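Local coordinates for photosystem II assembly protein Ycf48 (Thermosynechococcus elongatus, PDB 5OJ5) that probably assists early photosystem II assembly and replacement of photodamaged D1, and binds the C-terminal extension of the D1 precursor, at residues Leu59-Gly73 / Tyr100-Ile114. Sequence-based numbering, arbitrary orientation.
Sequences LDMSFIDRHHGWLVG and YRFNSVSFQGNEGWI
The Phe107 ring carries Ile64 CD1 over one face, 4.1 Å from the ring centroid in a CH-pi contact, and Gly112 CA over the opposite face; Ser62 OG lies at its edge. The five-membered ring of Trp70 runs nearly parallel to Phe107 (planes at 16°) but is slid aside, so that Trp70 CD1 and Phe107 CE2 meet at 3.5 Å; Trp70 NE1 donates to Gly127 O. At the other end, Leu59 CD1 sits over the centre of one face of the Arg101 guanidinium. Between these ends, strand 69-73 supplies Val72, whose CB packs on Phe102 CB at 3.6 Å and whose CG1 reaches Val105 CB and Ile114 CD1. Asp60, its CG anti to the backbone N (chi1 -158°), accepts Val105 N through OD2 at 2.9 Å, 28° out of the carboxylate plane; a water links this oxygen to Ser104 OG, which also bonds Ile147 N of strand 144-151. Ser62 OG accepts Phe107 N at 3.0 Å. Phe102 N donates to Gly73 O at 3.1 Å. Thus the innermost strands of adjacent propeller blades, parallel within 19°, are joined by side chains taking backbone N-H groups instead of a backbone ladder, and Phe102 O is buried without a partner.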
loop_
_atom_site.group_PDB
_atom_site.type_symbol
_atom_site.label_atom_id
_atom_site.label_comp_id
_atom_site.label_asym_id
_atom_site.label_seq_id
_atom_site.Cartn_x
_atom_site.Cartn_y
_atom_site.Cartn_z
ATOM N N LEU A 59 2.925 7.917 2.788
ATOM C CA LEU A 59 1.991 6.817 2.967
ATOM C C LEU A 59 1.462 6.212 1.688
ATOM O O LEU A 59 1.051 5.048 1.698
ATOM C CB LEU A 59 0.846 7.251 3.867
ATOM C CG LEU A 59 1.288 7.674 5.277
ATOM C CD1 LEU A 59 0.073 8.198 6.042
ATOM C CD2 LEU A 59 1.915 6.482 6.007
ATOM N N ASP A 60 1.391 6.962 0.592
ATOM C CA ASP A 60 0.818 6.408 -0.632
ATOM C C ASP A 60 1.286 7.215 -1.829
ATOM O O ASP A 60 1.772 8.350 -1.699
ATOM C CB ASP A 60 -0.709 6.338 -0.543
ATOM C CG ASP A 60 -1.315 5.318 -1.499
ATOM O OD1 ASP A 60 -0.585 4.415 -2.016
ATOM O OD2 ASP A 60 -2.540 5.422 -1.705
ATOM N N MET A 61 1.091 6.641 -3.020
ATOM C CA MET A 61 1.530 7.224 -4.279
ATOM C C MET A 61 0.627 6.710 -5.387
ATOM O O MET A 61 0.258 5.548 -5.377
ATOM C CB MET A 61 3.007 6.871 -4.503
ATOM C CG MET A 61 3.630 7.412 -5.780
ATOM S SD MET A 61 5.294 6.808 -6.126
ATOM C CE MET A 61 6.198 7.416 -4.721
ATOM N N SER A 62 0.341 7.565 -6.370
ATOM C CA SER A 62 -0.443 7.157 -7.538
ATOM C C SER A 62 -0.055 7.998 -8.736
ATOM O O SER A 62 0.254 9.194 -8.587
ATOM C CB SER A 62 -1.942 7.274 -7.230
ATOM O OG SER A 62 -2.736 6.756 -8.287
ATOM N N PHE A 63 -0.068 7.388 -9.917
ATOM C CA PHE A 63 0.312 8.048 -11.143
ATOM C C PHE A 63 -0.887 8.289 -12.065
ATOM O O PHE A 63 -1.766 7.433 -12.233
ATOM C CB PHE A 63 1.398 7.258 -11.880
ATOM C CG PHE A 63 2.780 7.551 -11.358
ATOM C CD1 PHE A 63 3.610 8.474 -11.990
ATOM C CD2 PHE A 63 3.236 6.962 -10.212
ATOM C CE1 PHE A 63 4.856 8.790 -11.478
ATOM C CE2 PHE A 63 4.508 7.295 -9.692
ATOM C CZ PHE A 63 5.295 8.214 -10.327
ATOM N N ILE A 64 -0.882 9.453 -12.703
ATOM C CA ILE A 64 -1.788 9.753 -13.807
ATOM C C ILE A 64 -1.376 8.994 -15.054
ATOM O O ILE A 64 -2.203 8.417 -15.759
ATOM C CB ILE A 64 -1.748 11.267 -14.066
ATOM C CG1 ILE A 64 -2.372 11.997 -12.878
ATOM C CG2 ILE A 64 -2.460 11.615 -15.383
ATOM C CD1 ILE A 64 -1.891 13.319 -12.515
ATOM N N ASP A 65 -0.089 9.034 -15.356
ATOM C CA ASP A 65 0.478 8.391 -16.529
ATOM C C ASP A 65 1.904 8.000 -16.148
ATOM O O ASP A 65 2.268 7.996 -14.970
ATOM C CB ASP A 65 0.339 9.279 -17.763
ATOM C CG ASP A 65 1.052 10.605 -17.620
ATOM O OD1 ASP A 65 2.073 10.694 -16.944
ATOM O OD2 ASP A 65 0.646 11.575 -18.264
ATOM N N ARG A 66 2.716 7.618 -17.124
ATOM C CA ARG A 66 4.041 7.128 -16.785
ATOM C C ARG A 66 4.903 8.205 -16.101
ATOM O O ARG A 66 5.803 7.884 -15.322
ATOM C CB ARG A 66 4.725 6.676 -18.085
ATOM C CG ARG A 66 6.225 6.453 -17.997
ATOM C CD ARG A 66 6.698 5.516 -19.081
ATOM N NE ARG A 66 8.007 4.916 -18.808
ATOM C CZ ARG A 66 8.209 3.742 -18.198
ATOM N NH1 ARG A 66 7.196 3.011 -17.731
ATOM N NH2 ARG A 66 9.452 3.303 -18.048
ATOM N N HIS A 67 4.684 9.471 -16.411
ATOM C CA HIS A 67 5.567 10.525 -15.920
ATOM C C HIS A 67 5.009 11.371 -14.800
ATOM O O HIS A 67 5.778 11.893 -13.978
ATOM C CB HIS A 67 5.938 11.433 -17.085
ATOM C CG HIS A 67 6.670 10.694 -18.137
ATOM N ND1 HIS A 67 8.010 10.382 -18.048
ATOM C CD2 HIS A 67 6.227 10.108 -19.263
ATOM C CE1 HIS A 67 8.375 9.681 -19.109
ATOM N NE2 HIS A 67 7.309 9.509 -19.875
ATOM N N HIS A 68 3.695 11.519 -14.756
ATOM C CA HIS A 68 3.058 12.494 -13.879
ATOM C C HIS A 68 2.362 11.753 -12.746
ATOM O O HIS A 68 1.491 10.923 -12.998
ATOM C CB HIS A 68 2.041 13.288 -14.693
ATOM C CG HIS A 68 1.451 14.462 -13.975
ATOM N ND1 HIS A 68 0.329 15.121 -14.444
ATOM C CD2 HIS A 68 1.856 15.136 -12.871
ATOM C CE1 HIS A 68 0.062 16.147 -13.649
ATOM N NE2 HIS A 68 0.966 16.167 -12.677
ATOM N N GLY A 69 2.762 12.049 -11.515
ATOM C CA GLY A 69 2.179 11.376 -10.377
ATOM C C GLY A 69 2.265 12.200 -9.122
ATOM O O GLY A 69 2.842 13.295 -9.089
ATOM N N TRP A 70 1.673 11.656 -8.059
ATOM C CA TRP A 70 1.505 12.320 -6.774
ATOM C C TRP A 70 1.794 11.354 -5.644
ATOM O O TRP A 70 1.472 10.157 -5.740
ATOM C CB TRP A 70 0.058 12.852 -6.633
ATOM C CG TRP A 70 -0.253 14.002 -7.552
ATOM C CD1 TRP A 70 -0.639 13.929 -8.847
ATOM C CD2 TRP A 70 -0.158 15.383 -7.229
ATOM N NE1 TRP A 70 -0.770 15.208 -9.373
ATOM C CE2 TRP A 70 -0.519 16.109 -8.378
ATOM C CE3 TRP A 70 0.165 16.076 -6.062
ATOM C CZ2 TRP A 70 -0.558 17.515 -8.407
ATOM C CZ3 TRP A 70 0.081 17.485 -6.111
ATOM C CH2 TRP A 70 -0.284 18.159 -7.258
ATOM N N LEU A 71 2.330 11.886 -4.556
ATOM C CA LEU A 71 2.475 11.130 -3.323
ATOM C C LEU A 71 1.914 11.955 -2.170
ATOM O O LEU A 71 1.813 13.194 -2.248
ATOM C CB LEU A 71 3.909 10.675 -3.086
ATOM C CG LEU A 71 5.019 11.730 -2.916
ATOM C CD1 LEU A 71 4.968 12.387 -1.518
ATOM C CD2 LEU A 71 6.388 11.112 -3.163
ATOM N N VAL A 72 1.526 11.241 -1.109
ATOM C CA VAL A 72 0.882 11.862 0.035
ATOM C C VAL A 72 1.402 11.226 1.315
ATOM O O VAL A 72 1.848 10.068 1.326
ATOM C CB VAL A 72 -0.663 11.757 -0.002
ATOM C CG1 VAL A 72 -1.214 12.409 -1.244
ATOM C CG2 VAL A 72 -1.135 10.302 0.100
ATOM N N GLY A 73 1.268 11.955 2.430
ATOM C CA GLY A 73 1.611 11.365 3.715
ATOM C C GLY A 73 1.196 12.203 4.882
ATOM O O GLY A 73 0.221 12.967 4.849
ATOM N N TYR A 100 -3.512 16.650 9.181
ATOM C CA TYR A 100 -4.109 15.517 8.486
ATOM C C TYR A 100 -3.073 14.475 8.099
ATOM O O TYR A 100 -1.985 14.787 7.613
ATOM C CB TYR A 100 -4.792 16.004 7.218
ATOM C CG TYR A 100 -5.951 16.947 7.472
ATOM C CD1 TYR A 100 -7.168 16.426 7.872
ATOM C CD2 TYR A 100 -5.845 18.318 7.264
ATOM C CE1 TYR A 100 -8.291 17.261 8.076
ATOM C CE2 TYR A 100 -6.954 19.146 7.457
ATOM C CZ TYR A 100 -8.177 18.608 7.862
ATOM O OH TYR A 100 -9.290 19.370 8.090
ATOM N N ARG A 101 -3.423 13.230 8.324
ATOM C CA ARG A 101 -2.662 12.098 7.818
ATOM C C ARG A 101 -3.314 11.714 6.506
ATOM O O ARG A 101 -4.421 11.170 6.506
ATOM C CB ARG A 101 -2.762 10.978 8.836
ATOM C CG ARG A 101 -2.053 9.737 8.445
ATOM C CD ARG A 101 -2.385 8.630 9.458
ATOM N NE ARG A 101 -1.816 7.348 9.089
ATOM C CZ ARG A 101 -0.579 6.942 9.376
ATOM N NH1 ARG A 101 0.266 7.691 10.102
ATOM N NH2 ARG A 101 -0.189 5.742 8.967
ATOM N N PHE A 102 -2.659 12.015 5.364
ATOM C CA PHE A 102 -3.192 11.618 4.069
ATOM C C PHE A 102 -2.799 10.171 3.839
ATOM O O PHE A 102 -1.627 9.868 3.610
ATOM C CB PHE A 102 -2.660 12.507 2.951
ATOM C CG PHE A 102 -3.148 13.937 2.948
ATOM C CD1 PHE A 102 -4.322 14.359 3.523
ATOM C CD2 PHE A 102 -2.404 14.881 2.251
ATOM C CE1 PHE A 102 -4.720 15.694 3.430
ATOM C CE2 PHE A 102 -2.826 16.174 2.122
ATOM C CZ PHE A 102 -3.976 16.580 2.750
ATOM N N ASN A 103 -3.781 9.279 3.965
ATOM C CA ASN A 103 -3.599 7.844 4.004
ATOM C C ASN A 103 -3.545 7.226 2.608
ATOM O O ASN A 103 -3.001 6.132 2.452
ATOM C CB ASN A 103 -4.832 7.204 4.777
ATOM C CG ASN A 103 -4.809 7.381 6.208
ATOM O OD1 ASN A 103 -3.763 7.378 6.841
ATOM N ND2 ASN A 103 -5.994 7.475 6.763
ATOM N N SER A 104 -4.175 7.867 1.617
ATOM C CA SER A 104 -4.449 7.191 0.358
ATOM C C SER A 104 -4.604 8.237 -0.721
ATOM O O SER A 104 -5.271 9.251 -0.511
ATOM C CB SER A 104 -5.706 6.358 0.513
ATOM O OG SER A 104 -6.136 5.709 -0.658
ATOM N N VAL A 105 -4.009 7.969 -1.894
ATOM C CA VAL A 105 -4.200 8.784 -3.086
ATOM C C VAL A 105 -4.425 7.833 -4.248
ATOM O O VAL A 105 -3.770 6.784 -4.341
ATOM C CB VAL A 105 -3.010 9.729 -3.353
ATOM C CG1 VAL A 105 -1.662 8.977 -3.485
ATOM C CG2 VAL A 105 -3.251 10.629 -4.573
ATOM N N SER A 106 -5.353 8.192 -5.144
ATOM C CA SER A 106 -5.637 7.318 -6.284
ATOM C C SER A 106 -6.074 8.153 -7.459
ATOM O O SER A 106 -7.034 8.925 -7.344
ATOM C CB SER A 106 -6.731 6.336 -5.902
ATOM O OG SER A 106 -7.072 5.480 -6.974
ATOM N N PHE A 107 -5.422 7.938 -8.594
ATOM C CA PHE A 107 -5.808 8.551 -9.873
ATOM C C PHE A 107 -6.275 7.482 -10.842
ATOM O O PHE A 107 -5.786 6.348 -10.857
ATOM C CB PHE A 107 -4.604 9.267 -10.511
ATOM C CG PHE A 107 -4.378 10.643 -9.929
ATOM C CD1 PHE A 107 -4.901 11.773 -10.571
ATOM C CD2 PHE A 107 -3.680 10.826 -8.724
ATOM C CE1 PHE A 107 -4.740 13.037 -10.057
ATOM C CE2 PHE A 107 -3.521 12.134 -8.193
ATOM C CZ PHE A 107 -4.061 13.221 -8.867
ATOM N N GLN A 108 -7.209 7.893 -11.692
ATOM C CA GLN A 108 -7.537 7.158 -12.923
ATOM C C GLN A 108 -7.512 8.240 -14.004
ATOM O O GLN A 108 -8.411 9.091 -14.073
ATOM C CB GLN A 108 -8.886 6.467 -12.816
ATOM C CG GLN A 108 -9.278 5.737 -14.097
ATOM C CD GLN A 108 -8.200 4.789 -14.553
ATOM O OE1 GLN A 108 -7.739 4.871 -15.714
ATOM N NE2 GLN A 108 -7.807 3.889 -13.712
ATOM N N GLY A 109 -6.440 8.270 -14.768
ATOM C CA GLY A 109 -6.217 9.427 -15.644
ATOM C C GLY A 109 -6.119 10.696 -14.822
ATOM O O GLY A 109 -5.533 10.712 -13.734
ATOM N N ASN A 110 -6.711 11.787 -15.309
ATOM C CA ASN A 110 -6.614 13.076 -14.627
ATOM C C ASN A 110 -7.531 13.196 -13.419
ATOM O O ASN A 110 -7.469 14.224 -12.729
ATOM C CB ASN A 110 -6.869 14.239 -15.591
ATOM C CG ASN A 110 -5.558 14.897 -16.110
ATOM O OD1 ASN A 110 -4.456 14.528 -15.756
ATOM N ND2 ASN A 110 -5.719 15.903 -16.926
ATOM N N GLU A 111 -8.396 12.206 -13.150
ATOM C CA GLU A 111 -9.258 12.255 -11.980
ATOM C C GLU A 111 -8.544 11.625 -10.792
ATOM O O GLU A 111 -8.134 10.466 -10.863
ATOM C CB GLU A 111 -10.578 11.551 -12.212
ATOM C CG GLU A 111 -11.489 11.831 -11.055
ATOM C CD GLU A 111 -12.930 11.417 -11.300
ATOM O OE1 GLU A 111 -13.213 10.460 -12.091
ATOM O OE2 GLU A 111 -13.860 12.110 -10.723
ATOM N N GLY A 112 -8.394 12.391 -9.709
ATOM C CA GLY A 112 -7.690 11.921 -8.543
ATOM C C GLY A 112 -8.426 12.235 -7.258
ATOM O O GLY A 112 -9.218 13.169 -7.170
ATOM N N TRP A 113 -8.093 11.436 -6.250
ATOM C CA TRP A 113 -8.732 11.514 -4.948
ATOM C C TRP A 113 -7.678 11.314 -3.869
ATOM O O TRP A 113 -6.768 10.490 -4.035
ATOM C CB TRP A 113 -9.758 10.388 -4.788
ATOM C CG TRP A 113 -10.782 10.277 -5.869
ATOM C CD1 TRP A 113 -10.607 9.755 -7.114
ATOM C CD2 TRP A 113 -12.143 10.692 -5.801
ATOM N NE1 TRP A 113 -11.793 9.804 -7.829
ATOM C CE2 TRP A 113 -12.745 10.374 -7.041
ATOM C CE3 TRP A 113 -12.922 11.269 -4.792
ATOM C CZ2 TRP A 113 -14.102 10.624 -7.297
ATOM C CZ3 TRP A 113 -14.271 11.538 -5.053
ATOM C CH2 TRP A 113 -14.830 11.199 -6.288
ATOM N N ILE A 114 -7.813 12.039 -2.768
ATOM C CA ILE A 114 -6.995 11.836 -1.566
ATOM C C ILE A 114 -7.951 11.732 -0.392
ATOM O O ILE A 114 -8.898 12.517 -0.298
ATOM C CB ILE A 114 -6.040 13.027 -1.332
ATOM C CG1 ILE A 114 -5.034 13.140 -2.486
ATOM C CG2 ILE A 114 -5.309 12.871 0.006
ATOM C CD1 ILE A 114 -4.290 14.479 -2.494
HETATM O O HOH W 1 -4.463 3.610 -1.279
HETATM O O HOH W 2 -3.639 5.264 -12.049
HETATM O O HOH W 3 -4.151 6.707 -14.146
HETATM O O HOH W 4 -1.862 15.247 -16.241
#